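Local coordinates for putative flavoprotein (Bacteroides eggerthii, PDB 4ICI) that binds flavin mononucleotide in a flavodoxin-like fold and probably takes part in electron transfer, though its precise physiological role is not established, at residues A[43-48]-A[77-82]; A[106-111]-A[138-142]; A[147-151]-A[164-170]. One frame throughout, in Å; residues are numbered along the deposited sequence.

Contact 1. Residues A[43-48]-A[77-82]. With EDO (1,2-ethanediol), chain E.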
ATOM      1  N   TYR A  43       0.003   8.905   5.383  1.00 11.99           N
ATOM      2  CA  TYR A  43       1.083   9.354   4.529  1.00 11.95           C
ATOM      3  C   TYR A  43       0.731   8.974   3.081  1.00 11.13           C
ATOM      4  O   TYR A  43       0.855   7.813   2.676  1.00 10.76           O
ATOM      5  CB  TYR A  43       2.412   8.730   4.948  1.00 12.93           C
ATOM      6  CG  TYR A  43       3.546   8.885   3.934  1.00 12.92           C
ATOM      7  CD1 TYR A  43       4.021  10.135   3.561  1.00 13.81           C
ATOM      8  CD2 TYR A  43       4.148   7.778   3.388  1.00 13.30           C
ATOM      9  CE1 TYR A  43       5.057  10.262   2.626  1.00 15.25           C
ATOM     10  CE2 TYR A  43       5.180   7.906   2.462  1.00 14.98           C
ATOM     11  CZ  TYR A  43       5.615   9.136   2.093  1.00 12.86           C
ATOM     12  OH  TYR A  43       6.664   9.226   1.173  1.00 16.55           O
ATOM     13  N   PRO A  44       0.265   9.962   2.289  1.00 11.45           N
ATOM     14  CA  PRO A  44       0.087   9.715   0.883  1.00 10.60           C
ATOM     15  C   PRO A  44       1.461   9.566   0.199  1.00 10.53           C
ATOM     16  O   PRO A  44       2.341  10.438   0.306  1.00 13.25           O
ATOM     17  CB  PRO A  44      -0.655  10.954   0.389  1.00 11.48           C
ATOM     18  CG  PRO A  44      -1.218  11.630   1.649  1.00 13.42           C
ATOM     19  CD  PRO A  44      -0.176  11.314   2.684  1.00 12.55           C
ATOM     20  N   ILE A  45       1.631   8.451  -0.499  1.00 10.36           N
ATOM     21  CA  ILE A  45       2.835   8.182  -1.284  1.00 10.84           C
ATOM     22  C   ILE A  45       2.613   8.872  -2.626  1.00 11.32           C
ATOM     23  O   ILE A  45       1.878   8.344  -3.471  1.00 13.05           O
ATOM     24  CB  ILE A  45       3.045   6.660  -1.483  1.00 11.03           C
ATOM     25  CG1 ILE A  45       3.208   5.924  -0.117  1.00 11.31           C
ATOM     26  CG2 ILE A  45       4.233   6.412  -2.399  1.00 14.25           C
ATOM     27  CD1 ILE A  45       3.104   4.378  -0.190  1.00 12.70           C
ATOM     28  N   ALA A  46       3.197  10.066  -2.786  1.00 11.98           N
ATOM     29  CA  ALA A  46       2.925  10.903  -3.937  1.00 12.13           C
ATOM     30  C   ALA A  46       3.986  10.694  -5.003  1.00 10.91           C
ATOM     31  O   ALA A  46       5.178  10.887  -4.754  1.00 12.96           O
ATOM     32  CB  ALA A  46       2.883  12.391  -3.554  1.00 14.85           C
ATOM     33  N   PRO A  47       3.577  10.280  -6.192  1.00 10.26           N
ATOM     34  CA  PRO A  47       4.547  10.194  -7.267  1.00 10.53           C
ATOM     35  C   PRO A  47       5.136  11.549  -7.661  1.00  9.95           C
ATOM     36  O   PRO A  47       4.425  12.545  -7.746  1.00 11.47           O
ATOM     37  CB  PRO A  47       3.774   9.621  -8.427  1.00 11.42           C
ATOM     38  CG  PRO A  47       2.386   9.689  -8.075  1.00 18.26           C
ATOM     39  CD  PRO A  47       2.223   9.956  -6.621  1.00 11.62           C
ATOM     40  N   ALA A  48       6.429  11.572  -7.933  1.00  9.73           N
ATOM     41  CA  ALA A  48       7.073  12.762  -8.431  1.00  9.45           C
ATOM     42  C   ALA A  48       6.474  13.212  -9.776  1.00  9.24           C
ATOM     43  O   ALA A  48       6.389  14.412 -10.042  1.00 12.67           O
ATOM     44  CB  ALA A  48       8.561  12.542  -8.537  1.00 12.01           C
ATOM     45  N   ALA A  77       9.488   7.284  -8.981  1.00 10.19           N
ATOM     46  CA  ALA A  77      10.001   8.226  -8.009  1.00  9.90           C
ATOM     47  C   ALA A  77       8.885   8.785  -7.123  1.00  9.86           C
ATOM     48  O   ALA A  77       7.745   9.039  -7.575  1.00 10.50           O
ATOM     49  CB  ALA A  77      10.721   9.365  -8.723  1.00 13.22           C
ATOM     50  N   ILE A  78       9.221   8.951  -5.847  1.00 10.58           N
ATOM     51  CA  ILE A  78       8.331   9.519  -4.830  1.00 10.61           C
ATOM     52  C   ILE A  78       8.751  10.975  -4.577  1.00 11.68           C
ATOM     53  O   ILE A  78       9.943  11.267  -4.448  1.00 12.48           O
ATOM     54  CB  ILE A  78       8.349   8.684  -3.527  1.00 10.19           C
ATOM     55  CG1 ILE A  78       7.703   7.306  -3.762  1.00 10.17           C
ATOM     56  CG2 ILE A  78       7.661   9.437  -2.362  1.00 12.72           C
ATOM     57  CD1 ILE A  78       7.940   6.270  -2.621  1.00 12.69           C
ATOM     58  N   LYS A  79       7.784  11.872  -4.458  1.00 12.03           N
ATOM     59  CA  LYS A  79       8.064  13.285  -4.182  0.50 15.16           C
ATOM     60  C   LYS A  79       8.850  13.513  -2.918  1.00 16.59           C
ATOM     61  O   LYS A  79       9.923  14.148  -2.924  1.00 19.02           O
ATOM     62  CB  LYS A  79       6.770  14.068  -4.039  0.50 16.73           C
ATOM     63  CG  LYS A  79       6.255  14.631  -5.298  0.50 16.75           C
ATOM     64  CD  LYS A  79       5.278  15.754  -5.027  0.50 15.21           C
ATOM     65  CE  LYS A  79       4.485  16.039  -6.261  0.50 18.74           C
ATOM     66  NZ  LYS A  79       3.629  17.271  -6.136  0.50 18.20           N
ATOM     67  N   SER A  80       8.312  13.019  -1.804  1.00 15.84           N
ATOM     68  CA  SER A  80       8.855  13.314  -0.474  0.70 18.73           C
ATOM     69  C   SER A  80       8.721  12.105   0.418  1.00 16.97           C
ATOM     70  O   SER A  80       7.612  11.540   0.499  1.00 18.13           O
ATOM     71  CB  SER A  80       8.067  14.471   0.142  0.70 21.06           C
ATOM     72  OG  SER A  80       8.200  15.623  -0.660  0.70 25.01           O
ATOM     73  N   LYS A  81       9.803  11.731   1.097  1.00 17.78           N
ATOM     74  CA  LYS A  81       9.751  10.650   2.091  1.00 18.12           C
ATOM     75  C   LYS A  81       9.025  11.091   3.350  1.00 17.28           C
ATOM     76  O   LYS A  81       8.865  12.288   3.647  1.00 18.40           O
ATOM     77  CB  LYS A  81      11.159  10.168   2.482  1.00 18.31           C
ATOM     78  CG  LYS A  81      11.909   9.499   1.340  1.00 24.28           C
ATOM     79  CD  LYS A  81      13.225   8.899   1.785  1.00 28.79           C
ATOM     80  CE  LYS A  81      13.929   8.145   0.667  1.00 29.26           C
ATOM     81  NZ  LYS A  81      15.130   7.457   1.222  1.00 29.26           N
ATOM     82  N   LYS A  82       8.586  10.088   4.101  1.00 16.86           N
ATOM     83  CA  LYS A  82       8.046  10.310   5.433  1.00 16.63           C
ATOM     84  C   LYS A  82       9.197  10.460   6.429  1.00 18.48           C
ATOM     85  O   LYS A  82       9.847   9.482   6.821  1.00 18.30           O
ATOM     86  CB  LYS A  82       7.117   9.146   5.820  1.00 16.86           C
ATOM     87  CG  LYS A  82       6.346   9.373   7.120  1.00 19.06           C
ATOM     88  CD  LYS A  82       5.313  10.464   6.980  1.00 20.07           C
ATOM     89  CE  LYS A  82       4.325  10.516   8.117  1.00 25.24           C
ATOM     90  NZ  LYS A  82       4.586  11.664   9.000  1.00 26.42           N
TER
HETATM   91  C1  EDO E 203      -0.884  10.760  -3.205  1.00 25.17           C
HETATM   92  O1  EDO E 203      -0.702  11.108  -4.587  1.00 25.28           O
HETATM   93  C2  EDO E 203      -1.307   9.299  -2.963  1.00 17.48           C
HETATM   94  O2  EDO E 203      -0.799   8.391  -3.907  1.00 13.11           O
HETATM   95  O   HOH W   1       5.401  11.833  -1.372  1.00 21.57           O

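Contact 2. Residues A[106-111]-A[138-142]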
ATOM      1  N   ILE A 106       5.124   1.178  -4.672  1.00  8.25           N
ATOM      2  CA  ILE A 106       5.150   0.555  -3.354  1.00  8.48           C
ATOM      3  C   ILE A 106       6.555   0.005  -3.046  1.00  9.07           C
ATOM      4  O   ILE A 106       7.046   0.141  -1.925  1.00  9.28           O
ATOM      5  CB  ILE A 106       4.057  -0.525  -3.216  1.00  8.46           C
ATOM      6  CG1 ILE A 106       2.661   0.124  -3.321  1.00  8.67           C
ATOM      7  CG2 ILE A 106       4.215  -1.268  -1.890  1.00 10.19           C
ATOM      8  CD1 ILE A 106       2.364   1.325  -2.350  1.00  9.76           C
ATOM      9  N   ASN A 107       7.194  -0.581  -4.047  1.00  8.55           N
ATOM     10  CA  ASN A 107       8.584  -0.997  -3.896  1.00  9.22           C
ATOM     11  C   ASN A 107       9.492   0.218  -3.624  1.00  8.70           C
ATOM     12  O   ASN A 107      10.396   0.170  -2.782  1.00  9.79           O
ATOM     13  CB  ASN A 107       9.081  -1.763  -5.125  1.00  9.14           C
ATOM     14  CG  ASN A 107       8.229  -2.979  -5.449  1.00  9.11           C
ATOM     15  OD1 ASN A 107       7.205  -2.874  -6.143  1.00 11.74           O
ATOM     16  ND2 ASN A 107       8.640  -4.144  -4.945  1.00 11.52           N
ATOM     17  N   THR A 108       9.267   1.329  -4.344  1.00  8.86           N
ATOM     18  CA  THR A 108      10.057   2.537  -4.065  1.00  8.98           C
ATOM     19  C   THR A 108       9.891   2.969  -2.601  1.00  8.53           C
ATOM     20  O   THR A 108      10.882   3.277  -1.918  1.00  9.73           O
ATOM     21  CB  THR A 108       9.664   3.706  -4.969  1.00  8.82           C
ATOM     22  OG1 THR A 108       9.605   3.227  -6.316  1.00  9.91           O
ATOM     23  CG2 THR A 108      10.629   4.883  -4.811  1.00 10.30           C
ATOM     24  N   PHE A 109       8.657   2.930  -2.106  1.00  8.63           N
ATOM     25  CA  PHE A 109       8.389   3.282  -0.731  1.00  9.24           C
ATOM     26  C   PHE A 109       9.130   2.378   0.264  1.00  9.70           C
ATOM     27  O   PHE A 109       9.844   2.864   1.176  1.00 10.52           O
ATOM     28  CB  PHE A 109       6.882   3.232  -0.430  1.00  9.79           C
ATOM     29  CG  PHE A 109       6.584   3.375   1.033  1.00  9.77           C
ATOM     30  CD1 PHE A 109       6.748   4.591   1.673  1.00 12.48           C
ATOM     31  CD2 PHE A 109       6.133   2.270   1.784  1.00 10.76           C
ATOM     32  CE1 PHE A 109       6.506   4.714   3.033  1.00 12.21           C
ATOM     33  CE2 PHE A 109       5.913   2.414   3.136  1.00 12.03           C
ATOM     34  CZ  PHE A 109       6.098   3.621   3.744  1.00 12.92           C
ATOM     35  N   ILE A 110       8.973   1.067   0.087  1.00 10.48           N
ATOM     36  CA  ILE A 110       9.556   0.098   1.026  1.00  9.59           C
ATOM     37  C   ILE A 110      11.083   0.230   1.030  1.00 10.58           C
ATOM     38  O   ILE A 110      11.706   0.184   2.087  1.00 11.32           O
ATOM     39  CB  ILE A 110       9.114  -1.327   0.691  1.00  8.97           C
ATOM     40  CG1 ILE A 110       7.629  -1.509   1.014  1.00  9.85           C
ATOM     41  CG2 ILE A 110       9.967  -2.392   1.446  1.00 10.87           C
ATOM     42  CD1 ILE A 110       7.025  -2.742   0.386  1.00 11.16           C
ATOM     43  N   GLU A 111      11.675   0.391  -0.154  1.00  9.97           N
ATOM     44  CA  GLU A 111      13.125   0.428  -0.256  1.00 10.88           C
ATOM     45  C   GLU A 111      13.746   1.745   0.228  1.00 12.25           C
ATOM     46  O   GLU A 111      14.957   1.820   0.538  1.00 16.28           O
ATOM     47  CB  GLU A 111      13.551   0.083  -1.683  1.00 11.61           C
ATOM     48  CG  GLU A 111      13.245  -1.343  -2.025  1.00 11.45           C
ATOM     49  CD  GLU A 111      13.507  -1.728  -3.456  1.00 11.06           C
ATOM     50  OE1 GLU A 111      14.104  -0.906  -4.213  1.00 14.83           O
ATOM     51  OE2 GLU A 111      13.118  -2.868  -3.810  1.00 12.45           O
ATOM     52  N   LEU A 138       4.952  -9.303  -2.342  1.00  8.88           N
ATOM     53  CA  LEU A 138       5.644  -8.371  -1.476  1.00  9.59           C
ATOM     54  C   LEU A 138       6.388  -9.079  -0.340  1.00  9.05           C
ATOM     55  O   LEU A 138       7.542  -8.710  -0.054  1.00 10.84           O
ATOM     56  CB  LEU A 138       4.684  -7.326  -0.930  1.00 10.57           C
ATOM     57  CG  LEU A 138       4.208  -6.192  -1.833  1.00 10.39           C
ATOM     58  CD1 LEU A 138       3.085  -5.387  -1.105  1.00 12.47           C
ATOM     59  CD2 LEU A 138       5.351  -5.270  -2.255  1.00 12.40           C
ATOM     60  N   LYS A 139       5.747 -10.066   0.286  1.00  9.36           N
ATOM     61  CA  LYS A 139       6.373 -10.795   1.403  1.00 10.54           C
ATOM     62  C   LYS A 139       7.630 -11.536   0.929  1.00 10.70           C
ATOM     63  O   LYS A 139       8.647 -11.519   1.606  1.00 12.05           O
ATOM     64  CB  LYS A 139       5.355 -11.734   2.059  1.00 12.98           C
ATOM     65  CG  LYS A 139       5.887 -12.480   3.256  1.00 17.02           C
ATOM     66  CD  LYS A 139       4.756 -13.231   4.006  1.00 24.57           C
ATOM     67  CE  LYS A 139       5.314 -13.988   5.203  1.00 34.21           C
ATOM     68  NZ  LYS A 139       4.209 -14.651   5.991  1.00 38.74           N
ATOM     69  N   LYS A 140       7.557 -12.128  -0.268  1.00 10.80           N
ATOM     70  CA  LYS A 140       8.706 -12.824  -0.829  1.00 10.20           C
ATOM     71  C   LYS A 140       9.820 -11.874  -1.254  1.00  9.73           C
ATOM     72  O   LYS A 140      10.999 -12.219  -1.207  1.00 11.86           O
ATOM     73  CB  LYS A 140       8.284 -13.717  -1.988  1.00 10.95           C
ATOM     74  CG  LYS A 140       7.447 -14.927  -1.584  1.00 13.15           C
ATOM     75  CD  LYS A 140       6.989 -15.724  -2.800  1.00 16.41           C
ATOM     76  CE  LYS A 140       6.235 -16.981  -2.429  1.00 20.83           C
ATOM     77  NZ  LYS A 140       7.143 -17.958  -1.727  1.00 21.15           N
ATOM     78  N   THR A 141       9.441 -10.679  -1.698  1.00 10.26           N
ATOM     79  CA  THR A 141      10.435  -9.671  -2.100  1.00  9.98           C
ATOM     80  C   THR A 141      11.182  -9.070  -0.899  1.00 10.23           C
ATOM     81  O   THR A 141      12.386  -8.789  -0.976  1.00 11.48           O
ATOM     82  CB  THR A 141       9.774  -8.523  -2.909  1.00 10.08           C
ATOM     83  OG1 THR A 141       9.022  -9.077  -3.993  1.00 10.72           O
ATOM     84  CG2 THR A 141      10.833  -7.549  -3.445  1.00 11.07           C
ATOM     85  N   TYR A 142      10.472  -8.928   0.220  1.00  9.66           N
ATOM     86  CA  TYR A 142      11.005  -8.261   1.419  1.00 10.31           C
ATOM     87  C   TYR A 142      10.841  -9.176   2.631  1.00 11.09           C
ATOM     88  O   TYR A 142      10.108  -8.869   3.587  1.00 11.19           O
ATOM     89  CB  TYR A 142      10.321  -6.935   1.642  1.00 10.96           C
ATOM     90  CG  TYR A 142      10.439  -6.031   0.432  1.00  9.63           C
ATOM     91  CD1 TYR A 142      11.654  -5.493   0.065  1.00 11.45           C
ATOM     92  CD2 TYR A 142       9.323  -5.725  -0.346  1.00 10.34           C
ATOM     93  CE1 TYR A 142      11.781  -4.703  -1.087  1.00 11.16           C
ATOM     94  CE2 TYR A 142       9.432  -4.939  -1.479  1.00 11.16           C
ATOM     95  CZ  TYR A 142      10.667  -4.418  -1.841  1.00  9.97           C
ATOM     96  OH  TYR A 142      10.788  -3.639  -2.966  1.00 11.47           O
TER
HETATM   97  O   HOH W   2       8.080  -7.030  -5.634  1.00 17.15           O

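Contact 3. Residues A[147-151]-A[164-170]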
ATOM      1  N   TRP A 147       5.805  -9.029   8.219  1.00 11.39           N
ATOM      2  CA  TRP A 147       4.534  -8.913   7.501  1.00  9.95           C
ATOM      3  C   TRP A 147       3.422  -9.612   8.232  1.00 10.38           C
ATOM      4  O   TRP A 147       3.592 -10.732   8.706  1.00 13.47           O
ATOM      5  CB  TRP A 147       4.650  -9.544   6.129  1.00 11.01           C
ATOM      6  CG  TRP A 147       5.559  -8.814   5.185  1.00  9.76           C
ATOM      7  CD1 TRP A 147       6.839  -9.135   4.864  1.00 10.04           C
ATOM      8  CD2 TRP A 147       5.211  -7.697   4.375  1.00  9.91           C
ATOM      9  NE1 TRP A 147       7.329  -8.263   3.949  1.00 11.01           N
ATOM     10  CE2 TRP A 147       6.353  -7.357   3.625  1.00  9.43           C
ATOM     11  CE3 TRP A 147       4.063  -6.909   4.242  1.00 10.95           C
ATOM     12  CZ2 TRP A 147       6.359  -6.297   2.713  1.00 10.82           C
ATOM     13  CZ3 TRP A 147       4.073  -5.864   3.345  1.00 11.26           C
ATOM     14  CH2 TRP A 147       5.203  -5.566   2.593  1.00 10.84           C
ATOM     15  N   LYS A 148       2.275  -8.961   8.294  1.00 10.20           N
ATOM     16  CA  LYS A 148       1.039  -9.591   8.732  1.00 10.90           C
ATOM     17  C   LYS A 148       0.052  -9.588   7.604  1.00 10.95           C
ATOM     18  O   LYS A 148       0.247  -8.891   6.611  1.00 12.31           O
ATOM     19  CB  LYS A 148       0.490  -8.911   9.984  1.00 11.33           C
ATOM     20  CG  LYS A 148       1.371  -9.053  11.248  1.00 15.42           C
ATOM     21  CD  LYS A 148       0.700  -8.533  12.528  1.00 19.31           C
ATOM     22  CE  LYS A 148       1.450  -8.955  13.805  1.00 21.91           C
ATOM     23  NZ  LYS A 148       0.771  -8.509  15.082  1.00 20.80           N
ATOM     24  N   GLU A 149      -1.010 -10.376   7.751  1.00 11.25           N
ATOM     25  CA  GLU A 149      -1.999 -10.549   6.717  0.65 10.53           C
ATOM     26  C   GLU A 149      -2.873  -9.299   6.588  1.00 10.69           C
ATOM     27  O   GLU A 149      -3.400  -8.781   7.585  1.00 12.18           O
ATOM     28  CB  GLU A 149      -2.855 -11.777   7.032  0.65 12.03           C
ATOM     29  CG  GLU A 149      -2.090 -13.091   6.900  0.65 15.39           C
ATOM     30  CD  GLU A 149      -1.746 -13.398   5.472  0.65 21.64           C
ATOM     31  OE1 GLU A 149      -2.682 -13.474   4.659  0.65 24.01           O
ATOM     32  OE2 GLU A 149      -0.534 -13.559   5.179  0.65 29.59           O
ATOM     33  N   GLY A 150      -3.026  -8.864   5.359  1.00 11.65           N
ATOM     34  CA  GLY A 150      -3.824  -7.703   5.040  1.00 10.18           C
ATOM     35  C   GLY A 150      -5.179  -8.054   4.478  1.00 10.15           C
ATOM     36  O   GLY A 150      -5.596  -9.224   4.444  1.00 11.09           O
ATOM     37  N   ARG A 151      -5.879  -7.019   4.029  1.00  9.50           N
ATOM     38  CA  ARG A 151      -7.239  -7.157   3.525  1.00 10.27           C
ATOM     39  C   ARG A 151      -7.488  -6.252   2.347  1.00  9.66           C
ATOM     40  O   ARG A 151      -6.932  -5.146   2.258  1.00 10.10           O
ATOM     41  CB  ARG A 151      -8.238  -6.786   4.626  1.00 10.16           C
ATOM     42  CG  ARG A 151      -8.198  -7.658   5.892  1.00 11.06           C
ATOM     43  CD  ARG A 151      -8.745  -9.064   5.676  1.00 10.54           C
ATOM     44  NE  ARG A 151      -8.792  -9.850   6.915  1.00 12.04           N
ATOM     45  CZ  ARG A 151      -7.783 -10.583   7.377  1.00 11.90           C
ATOM     46  NH1 ARG A 151      -6.610 -10.617   6.753  1.00 13.64           N
ATOM     47  NH2 ARG A 151      -7.925 -11.253   8.516  1.00 14.51           N
ATOM     48  N   TRP A 164     -10.664  -7.522  11.745  1.00 12.15           N
ATOM     49  CA  TRP A 164      -9.398  -7.842  11.081  1.00 11.30           C
ATOM     50  C   TRP A 164      -8.206  -7.633  12.024  1.00 10.67           C
ATOM     51  O   TRP A 164      -7.329  -8.507  12.169  1.00 10.68           O
ATOM     52  CB  TRP A 164      -9.267  -6.942   9.853  1.00 10.85           C
ATOM     53  CG  TRP A 164      -7.888  -6.793   9.235  1.00 10.72           C
ATOM     54  CD1 TRP A 164      -6.883  -7.726   9.129  1.00 10.24           C
ATOM     55  CD2 TRP A 164      -7.426  -5.639   8.558  1.00 10.25           C
ATOM     56  NE1 TRP A 164      -5.834  -7.211   8.408  1.00 11.00           N
ATOM     57  CE2 TRP A 164      -6.140  -5.927   8.048  1.00 11.12           C
ATOM     58  CE3 TRP A 164      -7.988  -4.398   8.298  1.00 11.70           C
ATOM     59  CZ2 TRP A 164      -5.409  -5.004   7.305  1.00 11.07           C
ATOM     60  CZ3 TRP A 164      -7.251  -3.468   7.595  1.00 12.73           C
ATOM     61  CH2 TRP A 164      -5.989  -3.776   7.089  1.00 11.19           C
ATOM     62  N   LEU A 165      -8.149  -6.456  12.654  1.00 11.16           N
ATOM     63  CA  LEU A 165      -6.999  -6.136  13.496  1.00 12.43           C
ATOM     64  C   LEU A 165      -6.904  -6.993  14.767  1.00 11.92           C
ATOM     65  O   LEU A 165      -5.804  -7.303  15.235  1.00 13.30           O
ATOM     66  CB  LEU A 165      -6.907  -4.642  13.777  1.00 13.69           C
ATOM     67  CG  LEU A 165      -6.769  -3.813  12.482  1.00 14.22           C
ATOM     68  CD1 LEU A 165      -6.540  -2.366  12.847  1.00 16.70           C
ATOM     69  CD2 LEU A 165      -5.699  -4.344  11.533  1.00 15.59           C
ATOM     70  N   ASP A 166      -8.039  -7.464  15.253  1.00 12.42           N
ATOM     71  CA  ASP A 166      -8.008  -8.448  16.335  1.00 13.50           C
ATOM     72  C   ASP A 166      -7.459  -9.786  15.874  1.00 11.97           C
ATOM     73  O   ASP A 166      -6.654 -10.426  16.578  1.00 14.32           O
ATOM     74  CB  ASP A 166      -9.407  -8.674  16.919  1.00 13.37           C
ATOM     75  CG  ASP A 166      -9.885  -7.526  17.807  1.00 16.27           C
ATOM     76  OD1 ASP A 166      -9.070  -6.646  18.207  1.00 18.16           O
ATOM     77  OD2 ASP A 166     -11.109  -7.517  18.144  1.00 16.90           O
ATOM     78  N   VAL A 167      -7.855 -10.224  14.684  1.00 11.52           N
ATOM     79  CA  VAL A 167      -7.335 -11.498  14.138  1.00 12.87           C
ATOM     80  C   VAL A 167      -5.816 -11.458  14.012  1.00 14.11           C
ATOM     81  O   VAL A 167      -5.124 -12.436  14.347  1.00 16.55           O
ATOM     82  CB  VAL A 167      -7.992 -11.835  12.764  1.00 13.40           C
ATOM     83  CG1 VAL A 167      -7.266 -12.962  12.004  1.00 15.56           C
ATOM     84  CG2 VAL A 167      -9.460 -12.185  12.960  1.00 14.75           C
ATOM     85  N   ILE A 168      -5.295 -10.355  13.469  1.00 12.87           N
ATOM     86  CA  ILE A 168      -3.849 -10.252  13.226  1.00 12.70           C
ATOM     87  C   ILE A 168      -3.071  -9.690  14.420  1.00 15.67           C
ATOM     88  O   ILE A 168      -1.854  -9.572  14.363  1.00 16.82           O
ATOM     89  CB  ILE A 168      -3.503  -9.526  11.881  1.00 12.62           C
ATOM     90  CG1 ILE A 168      -3.841  -8.031  11.935  1.00 11.92           C
ATOM     91  CG2 ILE A 168      -4.169 -10.256  10.717  1.00 14.64           C
ATOM     92  CD1 ILE A 168      -3.105  -7.214  10.842  1.00 12.45           C
ATOM     93  N   ALA A 169      -3.779  -9.388  15.500  1.00 14.96           N
ATOM     94  CA  ALA A 169      -3.176  -8.896  16.755  1.00 16.37           C
ATOM     95  C   ALA A 169      -2.382  -7.592  16.589  1.00 17.21           C
ATOM     96  O   ALA A 169      -1.236  -7.461  17.072  1.00 19.85           O
ATOM     97  CB  ALA A 169      -2.322  -9.972  17.382  1.00 18.71           C
ATOM     98  N   VAL A 170      -3.030  -6.618  15.944  1.00 16.59           N
ATOM     99  CA  VAL A 170      -2.526  -5.246  15.853  1.00 17.99           C
ATOM    100  C   VAL A 170      -3.368  -4.308  16.682  1.00 22.95           C
ATOM    101  O   VAL A 170      -4.598  -4.307  16.557  1.00 24.28           O
ATOM    102  CB  VAL A 170      -2.523  -4.757  14.395  1.00 20.08           C
ATOM    103  CG1 VAL A 170      -2.229  -3.247  14.356  1.00 21.62           C
ATOM    104  CG2 VAL A 170      -1.538  -5.586  13.597  1.00 20.26           C
TER

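Contact 1. Residues A[43-48]-A[77-82]
Ala46 and Ala48 exchange backbone hydrogen bonds with Lys79 and Ala77: Lys79 N gives a nearly straight bond (175°) to Ala46 O at 2.8 Å, and Ala48 N answers with one to Ala77 O at 2.9 Å, so that Pro47 and Ile78 form a single isolated bridge between two segments running in roughly opposite directions. A water accepts hydrogen bonds from Ala46 N and Ser80 N, bridging the backbones where they diverge. A further polar link comes from a side chain: the hydroxyl of Tyr43 donates to Ser80 O, 2.6 Å from OH, in the carbonyl plane and on a lone pair. Carbon contacts complete the set. Lys82 CB sits squarely over the Tyr43 ring, a CH-pi contact 3.8 Å from the centroid, while its aliphatic chain bends back along the ring and sends NZ to Asn84. With CG anti to the backbone N (chi1 167°), Tyr43 lies under this lysine. Ile45 CG2 meets Ile78 CD1 at 3.7 Å, and both isoleucines also pack on helix 104-112. The arrangement belongs to the flavodoxin-like fold: strand 41-44, at the margin of the parallel sheet, continues into a loop that the long connection towards strand 90-96 covers.

Contact 2. Residues A[106-111]-A[138-142]
The phenol of Tyr142 reaches across from the end of helix 132-141 to helix 104-112, and three residues of that helix meet it. Ile110 takes one face: its CG2 stands over the ring centre, 3.6 Å from the centroid and 3° off the normal, in a CH-pi contact, while CD1 reaches the CE2 corner at 3.8 Å. The opposite face carries Thr141 CG2, displaced toward the rim, which leaves the ring sandwiched between a partner from each helix. Asn107 and Glu111, one helical turn apart, both converge on the hydroxyl, and each crosses the tyrosine side chain at about a right angle. Asn107 ND2 donates to Tyr142 OH at 3.0 Å with the acceptor close to the amide plane, that plane being turned 47° from the ring. The hydroxyl donates in turn to Glu111 OE2 at 2.6 Å, meeting the carboxylate from above its plane, although the oxygen itself lies at the ring's edge. OH is thus acceptor and donor at once, which fixes the direction of the phenol. A salt bridge from Arg75 to Glu111 OE1 holds the carboxylate from its other oxygen. The amide of Asn107 has a second task, giving ND2 to a water that in turn donates to Thr141 OG1, itself bonded to Val137. Deeper in, Leu138 CD2 links the helices, 4.0 Å from Ile110 CD1 and 4.2 Å from Ile106 CG2. Beneath this apolar floor lies the sheet: Ile106 and Leu138 both rest on Tyr95 of strand 90-96, whereas Ile110 and Leu138 touch Trp147 of the outermost strand, 146-152, so that the two helices pack side by side on one surface of the parallel sheet.

Contact 3. Residues A[147-151]-A[164-170]
Arg151 lies over the indole of Trp164, and its chain can be followed outward. CB starts above the fused bond of the indole, 4.1 Å from Trp164 CE2. CG comes down onto the five-membered ring, 3.3 Å from its centroid and 2° off the normal, a CH-pi contact. A bend at chi2 (-71°) then turns the chain back along the ring, so that CD and NE pass toward CD1. At CZ the guanidinium meets Trp164 CD1 at 3.5 Å, the carbon lying over its centre with the two planes 33° apart. NH1 curls back to donate to Gly150 O at 2.9 Å, which ties down the rotation of the group, and NH2 ends beside Val167 CG1. The indole is fixed at its edge too, because NE1 donates to Glu149 O at 3.0 Å, almost in the ring plane; Leu165 CD2 backs its other face. In the flavodoxin-like fold this is the last strand of the parallel sheet receiving helix 158-168, the closing helix, and Trp164 also reaches Val121 on the adjacent strand and Leu34 on helix 26-38. Ile168 sets CG2 against Glu149 O at 3.5 Å. At the other end of the segment, the extended chain of Lys148 passes Val170 CG2 and delivers NZ to Ile168 O at 2.9 Å, a carbonyl next to Ala169, whose positive phi belongs to a Schellman motif.

The three contacts follow one another along the chain, each closing before the next opens, and they span the sheet from one outermost strand to the other. Contacts 1 and 3 lie on opposite sides of the chain's centre, at those two outermost strands, and contact 2 touches both. Centres of contacts 1 and 2 lie about 15 Å apart, those of 2 and 3 about 18 Å. Ile78 packs against Phe109 and Thr108, and Tyr142 O lies 2.9 Å from Trp147 NE1, a probable hydrogen bond. Contacts 1 and 3, with centres about 25 Å apart, do not touch but both reach the sheet. Together they illustrate how layers around one parallel sheet build the flavodoxin-like scaffold that holds flavin mononucleotide.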